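Long-range contacts in cell division control protein 4 (Saccharomyces cerevisiae, PDB 3V7D), which serves as the substrate-recognition subunit of an SCF ubiquitin ligase, binding phosphorylated targets such as the CDK inhibitor SIC1 and directing their ubiquitination: residues A167-H172 with L209-Y214; K218-G223 with H230-P235; G372-W377 with Y388-L393. The protein carries 1 engineered substitution. All coordinates share one frame; numbering follows the deposited sequence.

Contact 1. Residues A167-H172 with L209-Y214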
loop_
_atom_site.group_PDB
_atom_site.type_symbol
_atom_site.label_atom_id
_atom_site.label_comp_id
_atom_site.label_asym_id
_atom_site.label_seq_id
_atom_site.Cartn_x
_atom_site.Cartn_y
_atom_site.Cartn_z
ATOM N N ALA B 167 3.760 -25.285 -5.727
ATOM C CA ALA B 167 2.969 -24.085 -5.978
ATOM C C ALA B 167 1.687 -24.087 -5.152
ATOM O O ALA B 167 1.001 -25.108 -5.053
ATOM C CB ALA B 167 2.657 -23.953 -7.461
ATOM N N LEU B 168 1.382 -22.939 -4.555
ATOM C CA LEU B 168 0.203 -22.780 -3.708
ATOM C C LEU B 168 -0.476 -21.452 -3.989
ATOM O O LEU B 168 0.193 -20.438 -4.174
ATOM C CB LEU B 168 0.598 -22.796 -2.232
ATOM C CG LEU B 168 0.770 -24.115 -1.493
ATOM C CD1 LEU B 168 1.108 -23.821 -0.040
ATOM C CD2 LEU B 168 -0.490 -24.956 -1.599
ATOM N N LYS B 169 -1.804 -21.450 -3.998
ATOM C CA LYS B 169 -2.547 -20.204 -4.135
ATOM C C LYS B 169 -3.846 -20.259 -3.348
ATOM O O LYS B 169 -4.705 -21.103 -3.599
ATOM C CB LYS B 169 -2.839 -19.895 -5.601
ATOM C CG LYS B 169 -3.297 -18.465 -5.860
ATOM C CD LYS B 169 -2.136 -17.489 -5.766
ATOM C CE LYS B 169 -2.573 -16.073 -6.106
ATOM N NZ LYS B 169 -1.406 -15.156 -6.310
ATOM N N TYR B 170 -3.979 -19.350 -2.391
ATOM C CA TYR B 170 -5.191 -19.253 -1.598
ATOM C C TYR B 170 -6.255 -18.507 -2.395
ATOM O O TYR B 170 -5.969 -17.493 -3.028
ATOM C CB TYR B 170 -4.903 -18.532 -0.282
ATOM C CG TYR B 170 -6.098 -18.437 0.632
ATOM C CD1 TYR B 170 -6.393 -19.458 1.522
ATOM C CD2 TYR B 170 -6.932 -17.328 0.606
ATOM C CE1 TYR B 170 -7.486 -19.381 2.358
ATOM C CE2 TYR B 170 -8.028 -17.241 1.441
ATOM C CZ TYR B 170 -8.299 -18.270 2.315
ATOM O OH TYR B 170 -9.388 -18.192 3.150
ATOM N N ALA B 171 -7.481 -19.018 -2.373
ATOM C CA ALA B 171 -8.570 -18.387 -3.110
ATOM C C ALA B 171 -9.419 -17.499 -2.203
ATOM O O ALA B 171 -9.273 -16.274 -2.197
ATOM C CB ALA B 171 -9.433 -19.443 -3.789
ATOM N N HIS B 172 -10.298 -18.135 -1.434
ATOM C CA HIS B 172 -11.217 -17.444 -0.538
ATOM C C HIS B 172 -11.963 -18.498 0.262
ATOM O O HIS B 172 -12.116 -19.631 -0.195
ATOM C CB HIS B 172 -12.231 -16.625 -1.334
ATOM C CG HIS B 172 -13.148 -17.462 -2.172
ATOM N ND1 HIS B 172 -12.809 -17.905 -3.433
ATOM C CD2 HIS B 172 -14.387 -17.949 -1.923
ATOM C CE1 HIS B 172 -13.802 -18.622 -3.928
ATOM N NE2 HIS B 172 -14.771 -18.665 -3.032
ATOM N N LEU B 209 1.492 -21.297 -10.576
ATOM C CA LEU B 209 0.058 -21.123 -10.797
ATOM C C LEU B 209 -0.482 -19.801 -10.254
ATOM O O LEU B 209 0.105 -19.196 -9.355
ATOM C CB LEU B 209 -0.737 -22.311 -10.232
ATOM C CG LEU B 209 -1.008 -22.441 -8.733
ATOM C CD1 LEU B 209 -2.391 -21.919 -8.407
ATOM C CD2 LEU B 209 -0.882 -23.889 -8.296
ATOM N N ASP B 210 -1.603 -19.357 -10.816
ATOM C CA ASP B 210 -2.293 -18.163 -10.343
ATOM C C ASP B 210 -3.797 -18.372 -10.465
ATOM O O ASP B 210 -4.246 -19.251 -11.201
ATOM C CB ASP B 210 -1.877 -16.939 -11.159
ATOM C CG ASP B 210 -2.107 -15.630 -10.416
ATOM O OD1 ASP B 210 -2.778 -15.641 -9.359
ATOM O OD2 ASP B 210 -1.615 -14.586 -10.896
ATOM N N ILE B 211 -4.570 -17.568 -9.742
ATOM C CA ILE B 211 -6.024 -17.603 -9.839
ATOM C C ILE B 211 -6.555 -16.225 -10.203
ATOM O O ILE B 211 -6.212 -15.233 -9.559
ATOM C CB ILE B 211 -6.678 -18.040 -8.519
ATOM C CG1 ILE B 211 -6.153 -19.409 -8.079
ATOM C CG2 ILE B 211 -8.198 -18.068 -8.662
ATOM C CD1 ILE B 211 -6.728 -19.879 -6.758
ATOM N N VAL B 212 -7.387 -16.159 -11.236
ATOM C CA VAL B 212 -7.954 -14.884 -11.657
ATOM C C VAL B 212 -9.473 -14.917 -11.594
ATOM O O VAL B 212 -10.079 -15.986 -11.648
ATOM C CB VAL B 212 -7.514 -14.512 -13.080
ATOM C CG1 VAL B 212 -5.998 -14.440 -13.159
ATOM C CG2 VAL B 212 -8.065 -15.515 -14.091
ATOM N N GLU B 213 -10.086 -13.747 -11.462
ATOM C CA GLU B 213 -11.537 -13.649 -11.513
ATOM C C GLU B 213 -11.953 -12.749 -12.667
ATOM O O GLU B 213 -11.577 -11.577 -12.726
ATOM C CB GLU B 213 -12.104 -13.113 -10.197
ATOM C CG GLU B 213 -13.627 -13.114 -10.152
ATOM C CD GLU B 213 -14.184 -12.616 -8.833
ATOM O OE1 GLU B 213 -13.389 -12.187 -7.968
ATOM O OE2 GLU B 213 -15.421 -12.656 -8.661
ATOM N N TYR B 214 -12.724 -13.301 -13.595
ATOM C CA TYR B 214 -13.186 -12.533 -14.739
ATOM C C TYR B 214 -14.693 -12.699 -14.888
ATOM O O TYR B 214 -15.177 -13.821 -15.032
ATOM C CB TYR B 214 -12.455 -12.981 -16.008
ATOM C CG TYR B 214 -12.868 -12.217 -17.245
ATOM C CD1 TYR B 214 -12.634 -10.851 -17.351
ATOM C CD2 TYR B 214 -13.489 -12.860 -18.306
ATOM C CE1 TYR B 214 -13.014 -10.148 -18.474
ATOM C CE2 TYR B 214 -13.872 -12.166 -19.435
ATOM C CZ TYR B 214 -13.632 -10.810 -19.515
ATOM O OH TYR B 214 -14.012 -10.116 -20.640
#

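Contact 2. Residues K218-G223 with H230-P235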
loop_
_atom_site.group_PDB
_atom_site.type_symbol
_atom_site.label_atom_id
_atom_site.label_comp_id
_atom_site.label_asym_id
_atom_site.label_seq_id
_atom_site.Cartn_x
_atom_site.Cartn_y
_atom_site.Cartn_z
ATOM N N LYS B 218 -14.083 -17.416 -11.010
ATOM C CA LYS B 218 -12.668 -17.652 -10.742
ATOM C C LYS B 218 -12.099 -18.775 -11.610
ATOM O O LYS B 218 -12.708 -19.838 -11.756
ATOM C CB LYS B 218 -12.433 -17.933 -9.255
ATOM C CG LYS B 218 -12.764 -16.754 -8.345
ATOM C CD LYS B 218 -12.138 -16.923 -6.969
ATOM C CE LYS B 218 -12.446 -15.742 -6.060
ATOM N NZ LYS B 218 -11.536 -15.699 -4.875
ATOM N N TYR B 219 -10.935 -18.514 -12.195
ATOM C CA TYR B 219 -10.241 -19.488 -13.026
ATOM C C TYR B 219 -8.873 -19.817 -12.436
ATOM O O TYR B 219 -8.203 -18.947 -11.877
ATOM C CB TYR B 219 -10.052 -18.951 -14.448
ATOM C CG TYR B 219 -11.336 -18.651 -15.191
ATOM C CD1 TYR B 219 -11.964 -17.418 -15.063
ATOM C CD2 TYR B 219 -11.916 -19.598 -16.033
ATOM C CE1 TYR B 219 -13.134 -17.136 -15.741
ATOM C CE2 TYR B 219 -13.088 -19.324 -16.717
ATOM C CZ TYR B 219 -13.693 -18.092 -16.567
ATOM O OH TYR B 219 -14.859 -17.808 -17.242
ATOM N N ILE B 220 -8.458 -21.070 -12.567
ATOM C CA ILE B 220 -7.103 -21.457 -12.201
ATOM C C ILE B 220 -6.242 -21.540 -13.456
ATOM O O ILE B 220 -6.664 -22.096 -14.469
ATOM C CB ILE B 220 -7.077 -22.827 -11.506
ATOM C CG1 ILE B 220 -8.106 -22.879 -10.378
ATOM C CG2 ILE B 220 -5.685 -23.131 -10.984
ATOM C CD1 ILE B 220 -8.256 -24.259 -9.770
ATOM N N VAL B 221 -5.041 -20.978 -13.389
ATOM C CA VAL B 221 -4.088 -21.051 -14.490
ATOM C C VAL B 221 -2.792 -21.666 -13.982
ATOM O O VAL B 221 -2.178 -21.142 -13.055
ATOM C CB VAL B 221 -3.784 -19.657 -15.063
ATOM C CG1 VAL B 221 -2.975 -19.774 -16.349
ATOM C CG2 VAL B 221 -5.072 -18.896 -15.310
ATOM N N THR B 222 -2.376 -22.775 -14.584
ATOM C CA THR B 222 -1.221 -23.515 -14.084
ATOM C C THR B 222 -0.131 -23.680 -15.134
ATOM O O THR B 222 -0.370 -24.230 -16.207
ATOM C CB THR B 222 -1.627 -24.913 -13.557
ATOM O OG1 THR B 222 -2.233 -25.672 -14.613
ATOM C CG2 THR B 222 -2.608 -24.785 -12.404
ATOM N N GLY B 223 1.070 -23.208 -14.812
ATOM C CA GLY B 223 2.218 -23.380 -15.682
ATOM C C GLY B 223 2.989 -24.635 -15.315
ATOM O O GLY B 223 3.115 -24.973 -14.136
ATOM N N HIS B 230 -2.342 -24.733 -18.376
ATOM C CA HIS B 230 -3.707 -25.235 -18.400
ATOM C C HIS B 230 -4.622 -24.252 -17.690
ATOM O O HIS B 230 -4.238 -23.658 -16.684
ATOM C CB HIS B 230 -3.789 -26.607 -17.728
ATOM C CG HIS B 230 -3.310 -27.737 -18.585
ATOM N ND1 HIS B 230 -2.183 -27.651 -19.375
ATOM C CD2 HIS B 230 -3.805 -28.986 -18.772
ATOM C CE1 HIS B 230 -2.005 -28.796 -20.009
ATOM N NE2 HIS B 230 -2.974 -29.623 -19.660
ATOM N N VAL B 231 -5.827 -24.070 -18.218
ATOM C CA VAL B 231 -6.806 -23.194 -17.582
ATOM C C VAL B 231 -7.984 -24.012 -17.049
ATOM O O VAL B 231 -8.519 -24.877 -17.745
ATOM C CB VAL B 231 -7.297 -22.082 -18.541
ATOM C CG1 VAL B 231 -8.271 -21.155 -17.828
ATOM C CG2 VAL B 231 -6.115 -21.288 -19.089
ATOM N N TRP B 232 -8.370 -23.753 -15.804
ATOM C CA TRP B 232 -9.470 -24.476 -15.178
ATOM C C TRP B 232 -10.389 -23.522 -14.427
ATOM O O TRP B 232 -9.936 -22.515 -13.881
ATOM C CB TRP B 232 -8.966 -25.537 -14.192
ATOM C CG TRP B 232 -7.597 -26.077 -14.449
ATOM C CD1 TRP B 232 -6.408 -25.426 -14.280
ATOM C CD2 TRP B 232 -7.269 -27.402 -14.869
ATOM N NE1 TRP B 232 -5.361 -26.260 -14.594
ATOM C CE2 TRP B 232 -5.867 -27.486 -14.960
ATOM C CE3 TRP B 232 -8.028 -28.532 -15.194
ATOM C CZ2 TRP B 232 -5.206 -28.646 -15.355
ATOM C CZ3 TRP B 232 -7.374 -29.687 -15.591
ATOM C CH2 TRP B 232 -5.978 -29.734 -15.668
ATOM N N LYS B 233 -11.680 -23.841 -14.397
ATOM C CA LYS B 233 -12.612 -23.119 -13.543
ATOM C C LYS B 233 -12.454 -23.600 -12.105
ATOM O O LYS B 233 -12.296 -24.794 -11.864
ATOM C CB LYS B 233 -14.054 -23.318 -14.014
ATOM C CG LYS B 233 -14.363 -22.649 -15.345
ATOM C CD LYS B 233 -15.819 -22.822 -15.736
ATOM C CE LYS B 233 -16.132 -24.271 -16.056
ATOM N NZ LYS B 233 -15.429 -24.734 -17.285
ATOM N N LEU B 234 -12.474 -22.665 -11.158
ATOM C CA LEU B 234 -12.439 -23.010 -9.740
ATOM C C LEU B 234 -13.834 -23.426 -9.289
ATOM O O LEU B 234 -14.776 -22.641 -9.381
ATOM C CB LEU B 234 -11.956 -21.823 -8.902
ATOM C CG LEU B 234 -11.886 -22.042 -7.387
ATOM C CD1 LEU B 234 -10.778 -23.021 -7.025
ATOM C CD2 LEU B 234 -11.703 -20.720 -6.651
ATOM N N PRO B 235 -13.972 -24.673 -8.816
ATOM C CA PRO B 235 -15.259 -25.226 -8.375
ATOM C C PRO B 235 -15.905 -24.416 -7.250
ATOM O O PRO B 235 -15.214 -23.921 -6.357
ATOM C CB PRO B 235 -14.880 -26.621 -7.874
ATOM C CG PRO B 235 -13.646 -26.968 -8.640
ATOM C CD PRO B 235 -12.896 -25.678 -8.777
#

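Contact 3. Residues G372-W377 with Y388-L393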
loop_
_atom_site.group_PDB
_atom_site.type_symbol
_atom_site.label_atom_id
_atom_site.label_comp_id
_atom_site.label_asym_id
_atom_site.label_seq_id
_atom_site.Cartn_x
_atom_site.Cartn_y
_atom_site.Cartn_z
ATOM N N GLY B 372 22.775 -11.207 -4.058
ATOM C CA GLY B 372 22.424 -10.605 -2.784
ATOM C C GLY B 372 21.959 -9.164 -2.882
ATOM O O GLY B 372 21.747 -8.501 -1.862
ATOM N N SER B 373 21.799 -8.673 -4.105
ATOM C CA SER B 373 21.369 -7.296 -4.315
ATOM C C SER B 373 19.851 -7.194 -4.370
ATOM O O SER B 373 19.171 -8.093 -4.865
ATOM C CB SER B 373 21.972 -6.724 -5.601
ATOM O OG SER B 373 21.560 -7.477 -6.728
ATOM N N ILE B 374 19.336 -6.086 -3.852
ATOM C CA ILE B 374 17.918 -5.776 -3.904
ATOM C C ILE B 374 17.784 -4.347 -4.419
ATOM O O ILE B 374 18.508 -3.457 -3.971
ATOM C CB ILE B 374 17.284 -5.872 -2.506
ATOM C CG1 ILE B 374 17.425 -7.291 -1.952
ATOM C CG2 ILE B 374 15.820 -5.459 -2.542
ATOM C CD1 ILE B 374 17.218 -7.376 -0.460
ATOM N N ARG B 375 16.873 -4.127 -5.364
ATOM C CA ARG B 375 16.682 -2.801 -5.941
ATOM C C ARG B 375 15.233 -2.337 -5.867
ATOM O O ARG B 375 14.307 -3.100 -6.151
ATOM C CB ARG B 375 17.135 -2.778 -7.404
ATOM C CG ARG B 375 18.606 -3.041 -7.615
ATOM C CD ARG B 375 19.429 -1.780 -7.440
ATOM N NE ARG B 375 20.848 -2.056 -7.634
ATOM C CZ ARG B 375 21.793 -1.125 -7.675
ATOM N NH1 ARG B 375 21.472 0.154 -7.539
ATOM N NH2 ARG B 375 23.058 -1.476 -7.855
ATOM N N GLY B 376 15.047 -1.074 -5.497
ATOM C CA GLY B 376 13.733 -0.462 -5.514
ATOM C C GLY B 376 13.598 0.550 -6.637
ATOM O O GLY B 376 14.406 1.471 -6.766
ATOM N N TRP B 377 12.571 0.371 -7.460
ATOM C CA TRP B 377 12.305 1.289 -8.555
ATOM C C TRP B 377 10.924 1.893 -8.376
ATOM O O TRP B 377 10.009 1.235 -7.878
ATOM C CB TRP B 377 12.352 0.559 -9.893
ATOM C CG TRP B 377 13.426 -0.480 -10.009
ATOM C CD1 TRP B 377 13.381 -1.761 -9.536
ATOM C CD2 TRP B 377 14.689 -0.342 -10.670
ATOM N NE1 TRP B 377 14.540 -2.423 -9.852
ATOM C CE2 TRP B 377 15.359 -1.576 -10.550
ATOM C CE3 TRP B 377 15.317 0.702 -11.352
ATOM C CZ2 TRP B 377 16.629 -1.790 -11.080
ATOM C CZ3 TRP B 377 16.577 0.485 -11.883
ATOM C CH2 TRP B 377 17.221 -0.748 -11.740
ATOM N N TYR B 388 19.813 -2.136 -1.838
ATOM C CA TYR B 388 20.323 -2.864 -0.681
ATOM C C TYR B 388 21.125 -4.087 -1.096
ATOM O O TYR B 388 20.970 -4.594 -2.207
ATOM C CB TYR B 388 19.185 -3.283 0.257
ATOM C CG TYR B 388 18.440 -2.123 0.879
ATOM C CD1 TYR B 388 19.016 -1.359 1.886
ATOM C CD2 TYR B 388 17.156 -1.797 0.460
ATOM C CE1 TYR B 388 18.334 -0.298 2.455
ATOM C CE2 TYR B 388 16.465 -0.744 1.021
ATOM C CZ TYR B 388 17.056 0.002 2.016
ATOM O OH TYR B 388 16.360 1.051 2.571
ATOM N N HIS B 389 21.977 -4.557 -0.192
ATOM C CA HIS B 389 22.793 -5.733 -0.448
ATOM C C HIS B 389 23.049 -6.495 0.850
ATOM O O HIS B 389 23.518 -5.923 1.829
ATOM C CB HIS B 389 24.123 -5.313 -1.076
ATOM C CG HIS B 389 24.590 -6.221 -2.167
ATOM N ND1 HIS B 389 24.640 -5.831 -3.488
ATOM C CD2 HIS B 389 25.027 -7.503 -2.136
ATOM C CE1 HIS B 389 25.094 -6.831 -4.223
ATOM N NE2 HIS B 389 25.333 -7.858 -3.427
ATOM N N HIS B 390 22.724 -7.781 0.867
ATOM C CA HIS B 390 23.054 -8.610 2.017
ATOM C C HIS B 390 24.575 -8.739 2.104
ATOM O O HIS B 390 25.233 -9.084 1.123
ATOM C CB HIS B 390 22.372 -9.978 1.918
ATOM C CG HIS B 390 20.907 -9.945 2.238
ATOM N ND1 HIS B 390 20.195 -11.069 2.599
ATOM C CD2 HIS B 390 20.024 -8.917 2.258
ATOM C CE1 HIS B 390 18.936 -10.736 2.826
ATOM N NE2 HIS B 390 18.806 -9.436 2.624
ATOM N N THR B 391 25.126 -8.439 3.277
ATOM C CA THR B 391 26.571 -8.294 3.442
ATOM C C THR B 391 27.367 -9.574 3.193
ATOM O O THR B 391 28.560 -9.512 2.897
ATOM C CB THR B 391 26.936 -7.747 4.841
ATOM O OG1 THR B 391 26.310 -8.553 5.845
ATOM C CG2 THR B 391 26.473 -6.304 4.994
ATOM N N ASN B 392 26.730 -10.733 3.321
ATOM C CA ASN B 392 27.450 -11.977 3.061
ATOM C C ASN B 392 27.392 -12.376 1.590
ATOM O O ASN B 392 27.894 -13.429 1.205
ATOM C CB ASN B 392 26.999 -13.120 3.983
ATOM C CG ASN B 392 25.555 -13.526 3.761
ATOM O OD1 ASN B 392 24.857 -12.977 2.906
ATOM N ND2 ASN B 392 25.100 -14.507 4.533
ATOM N N LEU B 393 26.776 -11.518 0.781
ATOM C CA LEU B 393 26.749 -11.687 -0.670
ATOM C C LEU B 393 26.106 -13.008 -1.081
ATOM O O LEU B 393 26.412 -13.560 -2.137
ATOM C CB LEU B 393 28.163 -11.574 -1.247
ATOM C CG LEU B 393 28.889 -10.279 -0.888
ATOM C CD1 LEU B 393 30.296 -10.262 -1.467
ATOM C CD2 LEU B 393 28.089 -9.068 -1.360
#

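Contact 1. Residues A167-H172 with L209-Y214
Two neighbouring blades of the WD40 beta-propeller meet where A167 and K169 of one innermost strand face L209 and I211 of the next. The two strand segments run nearly parallel, 19° apart, but their axes come no closer than 6.9 Å. The blades are therefore joined here by side chains and not by backbone pairing. At one end the small methyl of A167 leaves room for a leucine: L209 CD2 rests 3.6 Å from A167 CB. The other branch, L209 CD1, lies 3.5 Å from K169 CB, so that the forked end of the leucine spans two residues of the facing strand.

K169 suits this border because its chain is oily and its tip charged. With CG anti to the backbone N (chi1 -166°) and a bend at the next bond (chi2 75°), the chain passes I211 in the opposite sense, K169 CG lying 3.7 Å from I211 CG1. Its ammonium group then reaches the carboxylate of D210 in a rather long salt bridge, K169 NZ to D210 OD1 at 3.4 Å. The same D210 OD1 takes the N-H of I211 at 2.7 Å through a bent bond, while D210 OD2 accepts from G278 N; these two bonds would hold the carboxylate in place for the lysine. Farther along, I211 CD1 extends to CB of A171, two residues beyond K169 and 4.0 Å away.

L209 and I211 also pack on V177 of strand 175-180, the strand next to 165-170 in its own blade, whereas L168 and Y170 turn from the interface toward strands 125-131 and 134-139 of the preceding blade.

Contact 2. Residues K218-G223 with H230-P235
W232 turns the edge of its indole toward T222, and the two side chains cross at about a right angle. The indole N-H points almost straight at the hydroxyl: W232 NE1 to T222 OG1 is 3.2 Å, with 174° at the hydrogen, and the oxygen lies essentially in the ring plane. Threonine fits because its chi1 of 60° sets OG1 between the backbone N and the carbonyl carbon, where it meets both this N-H and NE2 of H202. Tryptophan, histidine and hydroxyl residue thus form the chain of side-chain hydrogen bonds characteristic of WD repeats.

On the same face of the sheet, the I220 and W232 side chains cross obliquely, I220 CB lying 3.9 Å from W232 CD1. I220 CD1 continues to L234 CD1, also 3.9 Å away, the two branched chains meeting nearly at right angles, so that I220 bridges the indole and L234. L234 runs alongside K218, both pointing the same way, with L234 CD2 3.8 Å from K218 CD; the methylenes of the extended lysine serve here as a greasy surface. Y219 and K233 similarly lie side by side on the other face, Y219 CE2 to K233 CG at 3.8 Å, while the lysine bends away to give its NZ to P260 O. V221 and V231, beta-branched residues well suited to strands, touch more loosely on that face.

Antiparallel backbone bonds fix this order, among them W232 N to I220 O at 2.7 Å, T222 N to H230 O at 2.9 Å and L234 N to K218 O at 2.9 Å. The hairpin forms the middle of its blade, between strands 206-213 and 262-266, with the rings of F199 and F262 meeting that of W232.

Contact 3. Residues G372-W377 with Y388-L393
H389 lays one face of its imidazole over the peptide link between G372 and S373. Its CB starts 4.1 Å from G372 O, and CG comes somewhat nearer that oxygen. From there the ring divides: H389 CD2 passes 3.4 Å from G372 O, while ND1 and CE1 run toward the serine, H389 CE1 lying 3.4 Å from S373 CB. At the far end H389 NE2 stands 3.7 Å from S373 N, and hydrogen-bonds to D371 O. A flat ring with a polar rim suits this exposed edge, although H389 also touches a crystal neighbour, which may influence its pose. G372 has a positive phi (91°), a conformation easy for glycine, and with no side chain it lets the ring settle closely.

Beneath, the backbones pair antiparallel. I374 and Y388 exchange two hydrogen bonds, I374 N to Y388 O and Y388 N to I374 O, each 2.8 Å, and H390 N adds a third to G372 O at 3.0 Å. On the face opposite S373 and H389, the I374 methyl CD1 comes within 4.0 Å of H390 NE2.

W377 NE1 bonds to S367 OG, the tryptophan-to-hydroxyl link typical of WD repeats, and S373 OG adds bonds to D371 and H351; the pairing itself joins the third strand of a WD40 blade to its outermost one.

From the N terminus, the chain first passes through the F-box and helical region and then enters the propeller. Contact 1 closes a loop of 36 residues, which holds the remaining strands of one blade, and so ties that blade's inner strand to the inner strand of the next. Contact 2 opens only a few residues later and closes a short hairpin within this second blade; the two touch, since strands 206-213 and 218-224 are sheet neighbours, with V212 O near Y219 N. Contact 3 closes another hairpin much later, in a blade across the chain's centre from contact 2, their centres about 35 Å apart. All three follow in series, neither nesting nor crossing.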